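PDB 6D0P: pirin family protein from Acinetobacter baumannii, which probably acts as a metal-dependent quercetin 2,3-dioxygenase of the pirin family, oxidising its flavonol substrate at a single iron per subunit. Local coordinates for residues G95-M100 with K149-I154; L163-I166 with D172-G175; H196-P201 with F248-G253. One frame throughout, in Å; residues are numbered along the deposited sequence. Where two conformers were deposited one is given.

Contact 1. Residues G95-M100 with K149-I154; sequences GDVQWM and KDIPDI
G95 and V97, where the chain enters strand 97-101, are met by I151 from the loop between a short 3-10 turn and strand 153-155; no backbone hydrogen bond spans the two segments, so the contact rests on one side chain packing against a side chain and a peptide oxygen. One methyl carries it. CD1 of I151 lies 3.8 Å from CG2 of V97 and 3.7 Å from the carbonyl O of G95, touching a side chain and a peptide group at once. The I151 side chain is extended along its CG1 branch (chi2 174°), which puts the terminal methyl at full reach from the loop. It crosses the V97 side chain at about a right angle and meets one of its two branches. With a chi1 of 172°, V97 holds CG1 beside its carbonyl carbon and turns CG2 to the backbone N side, and this second methyl does the touching. G95 has a positive phi of 92°, a conformation well suited to glycine. The turn there is held by D96, whose carboxylate oxygens receive hydrogen bonds from the backbone N atoms of K93 and A148. Further cover comes from V72 against V97 and from I146 against I151. The carbonyl O of G95 is hydrogen-bonded to NH2 of R164, so its polarity is met by the arginine while the isoleucine methyl lies close by. The chemistry is therefore divided: directional bonds from neighbouring residues fix the turn, and dispersion forces between buried aliphatic groups join it to the approach to strand 153-155.

Contact 2. Residues L163-I166 with D172-G175; sequences LRVI and DAKG
V165 and G175 make the closest approach here, their CA atoms only 4.8 Å apart next to the corner the chain turns at I166. The carbonyl O of V165 receives a CA-H...O contact from G175, with CA 3.4 Å from the oxygen and an angle of 149° at the hydrogen. On the same glycine, CG1 of V165 packs 3.6 Å from CA and 3.7 Å from N, so the valine engages the G175 backbone through both its carbonyl and one methyl. Its chi1 of -169° sets CG1 beside the carbonyl carbon, on the side where the glycine passes. CG2 faces back along the hairpin and lies 4.3 Å from CB of A173, a looser touch between two methyls. At the corner itself, the carbonyl O of I166 sits 3.8 Å from C of G175. No conventional hydrogen bond joins the two segments, but the next residues supply them: V165 pairs through its backbone with A176, and I166 with A177. One shell further out, Y170 and W186 pack on V165, while P152 and I154 pack on A173. R164 is drawn elsewhere by its salt bridge with D187. The hairpin of strands 169-170 and 173-174 thereby folds back over the strand from which it departs. Chemically, a glycine lets backbone approach backbone closely: a weak C-H donor and a valine methyl make the touch, and the stronger N-H...O bonds just beyond hold the chains at that distance.

Contact 3. Residues H196-P201 with F248-G253; sequences HTLYVP and FLVLTG
V200 and T252 form the tight end of this contact, reaching toward each other tip to tip: CG1 of V200 lies 3.7 Å from CG2 of T252, and the other valine methyl, CG2, is 3.9 Å from that same threonine carbon. Their backbones are correspondingly near, with CA atoms 7.3 Å apart. T252 has a chi1 of 86°, which swings CG2 away from its carbonyl carbon into the interface. Its hydroxyl is occupied elsewhere, in a hydrogen bond with ND2 of N184 and a weak one with ND1 of H204, so two outside partners steady the rotation that presents the methyl. Moving back along the strands, the packing slackens. L198 and V250 stand with CA atoms 9.6 Å apart and cross obliquely, CD2 of the leucine coming 4.1 Å from CG2 of the valine. L198 and V200 were each modelled in two conformers, so these distances describe one of them. Toward solvent, exposed P201 adds a looser touch, its CD 4.3 Å from OG1 of T252, and the exposed Y199 side chain lies on the outer face of its strand. W186 and F238 add to the buried layer beside V250 and V200. Strand 195-199 belongs to one sheet and strand 245-253 to another, so their inward side chains pack face to face across the interior of the jelly-roll beta-barrel of a cupin domain, here the C-terminal one.

In the fold
Contacts 1 and 2 are directly joined, their centres about 9 Å apart: I154 N lies 2.7 Å from L163 O, a probable hydrogen bond between neighbouring strands. Contact 3 lies within the C-terminal cupin domain, its centre about 11 Å from that of contact 2 and about 17 Å from that of contact 1; all three reach the sheet that holds strands 153-155, 162-165 and 245-253, contact 1 through its second segment. The manganese, bound by H64, H66, H108 and E110, is about 14 Å from the V97 side chain, but M100, further along that strand, touches H108. The L198 side chain in contact 3 is about 9 Å from a magnesium ion.

Contact 1. Residues G95-M100 with K149-I154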
loop_
_atom_site.group_PDB
_atom_site.type_symbol
_atom_site.label_atom_id
_atom_site.label_comp_id
_atom_site.label_asym_id
_atom_site.label_seq_id
_atom_site.Cartn_x
_atom_site.Cartn_y
_atom_site.Cartn_z
ATOM N N GLY A 95 12.038 5.058 -4.507
ATOM C CA GLY A 95 11.157 5.900 -5.329
ATOM C C GLY A 95 10.336 5.107 -6.330
ATOM O O GLY A 95 9.371 5.664 -6.905
ATOM N N ASP A 96 10.682 3.841 -6.558
ATOM C CA ASP A 96 9.915 2.997 -7.498
ATOM C C ASP A 96 8.703 2.390 -6.798
ATOM O O ASP A 96 8.602 2.391 -5.543
ATOM C CB ASP A 96 10.732 1.820 -8.050
ATOM C CG ASP A 96 11.923 2.175 -8.926
ATOM O OD1 ASP A 96 12.080 3.383 -9.255
ATOM O OD2 ASP A 96 12.684 1.213 -9.295
ATOM N N VAL A 97 7.786 1.867 -7.612
ATOM C CA VAL A 97 6.632 1.152 -7.105
ATOM C C VAL A 97 6.426 -0.139 -7.923
ATOM O O VAL A 97 6.687 -0.164 -9.147
ATOM C CB VAL A 97 5.368 2.034 -7.182
ATOM C CG1 VAL A 97 4.116 1.245 -6.844
ATOM C CG2 VAL A 97 5.496 3.273 -6.315
ATOM N N GLN A 98 6.015 -1.216 -7.248
ATOM C CA GLN A 98 5.550 -2.432 -7.920
ATOM C C GLN A 98 4.070 -2.619 -7.566
ATOM O O GLN A 98 3.722 -2.735 -6.375
ATOM C CB GLN A 98 6.366 -3.665 -7.522
ATOM C CG GLN A 98 5.781 -4.985 -8.026
ATOM C CD GLN A 98 5.540 -5.070 -9.518
ATOM O OE1 GLN A 98 4.412 -5.317 -9.955
ATOM N NE2 GLN A 98 6.599 -4.936 -10.321
ATOM N N TRP A 99 3.209 -2.527 -8.576
ATOM C CA TRP A 99 1.777 -2.758 -8.433
ATOM C C TRP A 99 1.500 -4.146 -9.011
ATOM O O TRP A 99 1.332 -4.290 -10.219
ATOM C CB TRP A 99 0.980 -1.652 -9.146
ATOM C CG TRP A 99 -0.470 -1.625 -8.774
ATOM C CD1 TRP A 99 -1.417 -2.547 -9.118
ATOM C CD2 TRP A 99 -1.154 -0.611 -8.015
ATOM N NE1 TRP A 99 -2.637 -2.188 -8.598
ATOM C CE2 TRP A 99 -2.508 -1.003 -7.933
ATOM C CE3 TRP A 99 -0.759 0.580 -7.397
ATOM C CZ2 TRP A 99 -3.462 -0.260 -7.244
ATOM C CZ3 TRP A 99 -1.705 1.316 -6.721
ATOM C CH2 TRP A 99 -3.033 0.896 -6.636
HETATM N N MSE A 100 1.549 -5.161 -8.165
HETATM C CA MSE A 100 1.419 -6.539 -8.619
HETATM C C MSE A 100 0.041 -7.079 -8.409
HETATM O O MSE A 100 -0.503 -7.052 -7.281
HETATM C CB MSE A 100 2.385 -7.446 -7.852
HETATM C CG MSE A 100 2.286 -8.892 -8.371
HETATM SE SE MSE A 100 3.381 -10.122 -7.249
HETATM C CE MSE A 100 2.165 -10.209 -5.736
ATOM N N LYS A 149 10.875 7.905 -11.997
ATOM C CA LYS A 149 10.780 9.048 -12.919
ATOM C C LYS A 149 9.443 9.069 -13.674
ATOM O O LYS A 149 9.091 10.096 -14.217
ATOM C CB LYS A 149 11.970 9.040 -13.889
ATOM C CG LYS A 149 11.972 7.908 -14.899
ATOM C CD LYS A 149 13.198 7.898 -15.788
ATOM C CE LYS A 149 13.013 7.042 -17.023
ATOM N NZ LYS A 149 12.454 5.710 -16.678
ATOM N N ASP A 150 8.683 7.979 -13.681
ATOM C CA ASP A 150 7.427 7.922 -14.422
ATOM C C ASP A 150 6.218 8.219 -13.524
ATOM O O ASP A 150 5.082 8.217 -13.998
ATOM C CB ASP A 150 7.309 6.577 -15.146
ATOM C CG ASP A 150 8.365 6.447 -16.242
ATOM O OD1 ASP A 150 8.604 7.462 -16.953
ATOM O OD2 ASP A 150 8.961 5.360 -16.369
ATOM N N ILE A 151 6.432 8.523 -12.250
ATOM C CA ILE A 151 5.294 8.807 -11.388
ATOM C C ILE A 151 5.064 10.329 -11.360
ATOM O O ILE A 151 5.944 11.058 -10.989
ATOM C CB ILE A 151 5.537 8.216 -9.994
ATOM C CG1 ILE A 151 5.787 6.709 -10.084
ATOM C CG2 ILE A 151 4.365 8.536 -9.060
ATOM C CD1 ILE A 151 6.181 6.074 -8.776
ATOM N N PRO A 152 3.893 10.807 -11.813
ATOM C CA PRO A 152 3.605 12.253 -11.784
ATOM C C PRO A 152 3.707 12.761 -10.336
ATOM O O PRO A 152 3.122 12.144 -9.447
ATOM C CB PRO A 152 2.163 12.423 -12.303
ATOM C CG PRO A 152 1.889 11.119 -12.987
ATOM C CD PRO A 152 2.671 10.099 -12.185
ATOM N N ASP A 153 4.428 13.862 -10.162
ATOM C CA ASP A 153 4.732 14.501 -8.857
ATOM C C ASP A 153 4.234 15.946 -8.900
ATOM O O ASP A 153 4.793 16.769 -9.647
ATOM C CB ASP A 153 6.246 14.500 -8.592
ATOM C CG ASP A 153 6.635 14.703 -7.133
ATOM O OD1 ASP A 153 5.715 14.789 -6.273
ATOM O OD2 ASP A 153 7.860 14.728 -6.851
ATOM N N ILE A 154 3.237 16.255 -8.088
ATOM C CA ILE A 154 2.578 17.531 -8.132
ATOM C C ILE A 154 3.047 18.376 -6.954
ATOM O O ILE A 154 2.964 17.925 -5.830
ATOM C CB ILE A 154 1.051 17.334 -8.091
ATOM C CG1 ILE A 154 0.564 16.397 -9.200
ATOM C CG2 ILE A 154 0.323 18.669 -8.107
ATOM C CD1 ILE A 154 0.905 16.860 -10.591
#

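Contact 2. Residues L163-I166 with D172-G175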
loop_
_atom_site.group_PDB
_atom_site.type_symbol
_atom_site.label_atom_id
_atom_site.label_comp_id
_atom_site.label_asym_id
_atom_site.label_seq_id
_atom_site.Cartn_x
_atom_site.Cartn_y
_atom_site.Cartn_z
ATOM N N LEU A 163 2.880 15.733 -3.947
ATOM C CA LEU A 163 2.032 14.583 -3.987
ATOM C C LEU A 163 2.354 13.785 -5.258
ATOM O O LEU A 163 2.439 14.363 -6.354
ATOM C CB LEU A 163 0.589 15.092 -3.959
ATOM C CG LEU A 163 -0.511 14.037 -3.987
ATOM C CD1 LEU A 163 -1.763 14.573 -3.324
ATOM C CD2 LEU A 163 -0.802 13.585 -5.411
ATOM N N ARG A 164 2.559 12.478 -5.104
ATOM C CA ARG A 164 2.801 11.589 -6.239
ATOM C C ARG A 164 1.513 10.822 -6.528
ATOM O O ARG A 164 0.873 10.287 -5.582
ATOM C CB ARG A 164 3.901 10.573 -5.926
ATOM C CG ARG A 164 5.236 11.190 -5.532
ATOM C CD ARG A 164 6.352 10.172 -5.712
ATOM N NE ARG A 164 6.123 9.016 -4.864
ATOM C CZ ARG A 164 6.863 7.913 -4.890
ATOM N NH1 ARG A 164 6.624 6.940 -4.031
ATOM N NH2 ARG A 164 7.854 7.814 -5.750
ATOM N N VAL A 165 1.139 10.759 -7.799
ATOM C CA VAL A 165 -0.078 10.073 -8.188
ATOM C C VAL A 165 0.289 8.646 -8.592
ATOM O O VAL A 165 0.613 8.359 -9.745
ATOM C CB VAL A 165 -0.815 10.830 -9.308
ATOM C CG1 VAL A 165 -2.203 10.260 -9.534
ATOM C CG2 VAL A 165 -0.908 12.320 -9.008
ATOM N N ILE A 166 0.264 7.754 -7.627
ATOM C CA ILE A 166 0.644 6.375 -7.892
ATOM C C ILE A 166 -0.479 5.691 -8.702
ATOM O O ILE A 166 -0.207 4.994 -9.671
ATOM C CB ILE A 166 1.006 5.660 -6.581
ATOM C CG1 ILE A 166 2.286 6.259 -5.986
ATOM C CG2 ILE A 166 1.148 4.162 -6.795
ATOM C CD1 ILE A 166 2.570 5.795 -4.588
ATOM N N ASP A 172 -5.411 16.873 -12.834
ATOM C CA ASP A 172 -5.320 16.497 -14.252
ATOM C C ASP A 172 -4.116 15.575 -14.517
ATOM O O ASP A 172 -3.827 15.297 -15.668
ATOM C CB ASP A 172 -5.263 17.724 -15.168
ATOM C CG ASP A 172 -6.465 18.644 -15.025
ATOM O OD1 ASP A 172 -7.600 18.123 -14.949
ATOM O OD2 ASP A 172 -6.256 19.872 -14.992
ATOM N N ALA A 173 -3.425 15.092 -13.486
ATOM C CA ALA A 173 -2.311 14.156 -13.677
ATOM C C ALA A 173 -2.842 12.730 -13.484
ATOM O O ALA A 173 -3.541 12.475 -12.521
ATOM C CB ALA A 173 -1.206 14.457 -12.693
ATOM N N LYS A 174 -2.501 11.822 -14.382
ATOM C CA LYS A 174 -3.004 10.447 -14.332
ATOM C C LYS A 174 -2.016 9.552 -13.589
ATOM O O LYS A 174 -0.815 9.690 -13.742
ATOM C CB LYS A 174 -3.220 9.925 -15.754
ATOM C CG LYS A 174 -4.237 10.719 -16.563
ATOM C CD LYS A 174 -4.429 10.204 -17.978
ATOM C CE LYS A 174 -5.404 11.051 -18.771
ATOM N NZ LYS A 174 -6.701 11.193 -18.063
ATOM N N GLY A 175 -2.550 8.633 -12.805
ATOM C CA GLY A 175 -1.750 7.700 -12.035
ATOM C C GLY A 175 -0.878 6.824 -12.915
ATOM O O GLY A 175 -1.227 6.516 -14.059
#

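Contact 3. Residues H196-P201 with F248-G253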
loop_
_atom_site.group_PDB
_atom_site.type_symbol
_atom_site.label_atom_id
_atom_site.label_comp_id
_atom_site.label_asym_id
_atom_site.label_seq_id
_atom_site.Cartn_x
_atom_site.Cartn_y
_atom_site.Cartn_z
ATOM N N HIS A 196 -3.473 22.448 2.845
ATOM C CA HIS A 196 -3.898 21.967 1.537
ATOM C C HIS A 196 -5.308 21.380 1.587
ATOM O O HIS A 196 -5.646 20.658 2.514
ATOM C CB HIS A 196 -2.929 20.895 1.051
ATOM C CG HIS A 196 -1.516 21.296 1.256
ATOM N ND1 HIS A 196 -0.836 22.085 0.343
ATOM C CD2 HIS A 196 -0.664 21.059 2.283
ATOM C CE1 HIS A 196 0.379 22.314 0.793
ATOM N NE2 HIS A 196 0.521 21.666 1.979
ATOM N N THR A 197 -6.096 21.686 0.562
ATOM C CA THR A 197 -7.434 21.129 0.415
ATOM C C THR A 197 -7.380 20.069 -0.687
ATOM O O THR A 197 -6.870 20.311 -1.793
ATOM C CB THR A 197 -8.466 22.224 0.118
ATOM O OG1 THR A 197 -8.530 23.034 1.285
ATOM C CG2 THR A 197 -9.849 21.691 -0.195
ATOM N N LEU A 198 -7.870 18.884 -0.375
ATOM C CA LEU A 198 -7.902 17.821 -1.359
ATOM C C LEU A 198 -9.363 17.522 -1.698
ATOM O O LEU A 198 -10.264 17.643 -0.843
ATOM C CB LEU A 198 -7.203 16.571 -0.814
ATOM C CG LEU A 198 -5.707 16.718 -0.544
ATOM C CD1 LEU A 198 -5.464 17.470 0.754
ATOM C CD2 LEU A 198 -5.035 15.358 -0.498
ATOM N N TYR A 199 -9.577 17.170 -2.957
ATOM C CA TYR A 199 -10.887 16.799 -3.460
ATOM C C TYR A 199 -10.848 15.334 -3.863
ATOM O O TYR A 199 -9.919 14.891 -4.572
ATOM C CB TYR A 199 -11.305 17.666 -4.644
ATOM C CG TYR A 199 -11.390 19.120 -4.283
ATOM C CD1 TYR A 199 -12.493 19.635 -3.625
ATOM C CD2 TYR A 199 -10.335 19.971 -4.559
ATOM C CE1 TYR A 199 -12.555 20.976 -3.272
ATOM C CE2 TYR A 199 -10.384 21.311 -4.219
ATOM C CZ TYR A 199 -11.495 21.813 -3.568
ATOM O OH TYR A 199 -11.518 23.139 -3.250
ATOM N N VAL A 200 -11.865 14.618 -3.388
ATOM C CA VAL A 200 -12.038 13.184 -3.548
ATOM C C VAL A 200 -13.411 12.934 -4.171
ATOM O O VAL A 200 -14.321 13.722 -3.968
ATOM C CB VAL A 200 -11.922 12.496 -2.174
ATOM C CG1 VAL A 200 -12.340 11.029 -2.197
ATOM C CG2 VAL A 200 -10.526 12.654 -1.605
ATOM N N PRO A 201 -13.555 11.857 -4.955
ATOM C CA PRO A 201 -14.875 11.567 -5.477
ATOM C C PRO A 201 -15.933 11.255 -4.406
ATOM O O PRO A 201 -15.676 10.551 -3.420
ATOM C CB PRO A 201 -14.673 10.357 -6.395
ATOM C CG PRO A 201 -13.245 10.432 -6.794
ATOM C CD PRO A 201 -12.555 10.959 -5.564
ATOM N N PHE A 248 2.910 11.189 4.081
ATOM C CA PHE A 248 1.519 10.712 4.103
ATOM C C PHE A 248 1.172 9.878 2.866
ATOM O O PHE A 248 1.902 9.834 1.865
ATOM C CB PHE A 248 0.552 11.910 4.124
ATOM C CG PHE A 248 0.511 12.678 2.827
ATOM C CD1 PHE A 248 -0.348 12.310 1.795
ATOM C CD2 PHE A 248 1.343 13.760 2.617
ATOM C CE1 PHE A 248 -0.333 12.972 0.577
ATOM C CE2 PHE A 248 1.329 14.447 1.409
ATOM C CZ PHE A 248 0.500 14.053 0.383
ATOM N N LEU A 249 0.054 9.181 3.000
ATOM C CA LEU A 249 -0.635 8.578 1.877
ATOM C C LEU A 249 -2.103 8.952 1.983
ATOM O O LEU A 249 -2.653 9.126 3.104
ATOM C CB LEU A 249 -0.527 7.055 1.827
ATOM C CG LEU A 249 0.858 6.532 1.515
ATOM C CD1 LEU A 249 1.501 6.038 2.777
ATOM C CD2 LEU A 249 0.795 5.429 0.479
ATOM N N VAL A 250 -2.702 9.161 0.843
ATOM C CA VAL A 250 -4.151 9.297 0.780
ATOM C C VAL A 250 -4.650 8.149 -0.109
ATOM O O VAL A 250 -4.199 8.000 -1.245
ATOM C CB VAL A 250 -4.582 10.670 0.257
ATOM C CG1 VAL A 250 -6.077 10.742 -0.005
ATOM C CG2 VAL A 250 -4.145 11.776 1.195
ATOM N N LEU A 251 -5.566 7.353 0.418
ATOM C CA LEU A 251 -6.102 6.209 -0.283
ATOM C C LEU A 251 -7.606 6.401 -0.415
ATOM O O LEU A 251 -8.280 6.579 0.603
ATOM C CB LEU A 251 -5.817 4.955 0.535
ATOM C CG LEU A 251 -4.379 4.767 0.989
ATOM C CD1 LEU A 251 -4.297 3.578 1.931
ATOM C CD2 LEU A 251 -3.439 4.583 -0.195
ATOM N N THR A 252 -8.122 6.400 -1.629
ATOM C CA THR A 252 -9.575 6.523 -1.806
ATOM C C THR A 252 -10.019 5.493 -2.831
ATOM O O THR A 252 -9.223 5.054 -3.692
ATOM C CB THR A 252 -10.034 7.911 -2.277
ATOM O OG1 THR A 252 -9.974 8.029 -3.700
ATOM C CG2 THR A 252 -9.218 9.025 -1.661
ATOM N N GLY A 253 -11.298 5.155 -2.772
ATOM C CA GLY A 253 -11.807 4.278 -3.757
ATOM C C GLY A 253 -13.285 3.993 -3.621
ATOM O O GLY A 253 -13.898 4.122 -2.535
#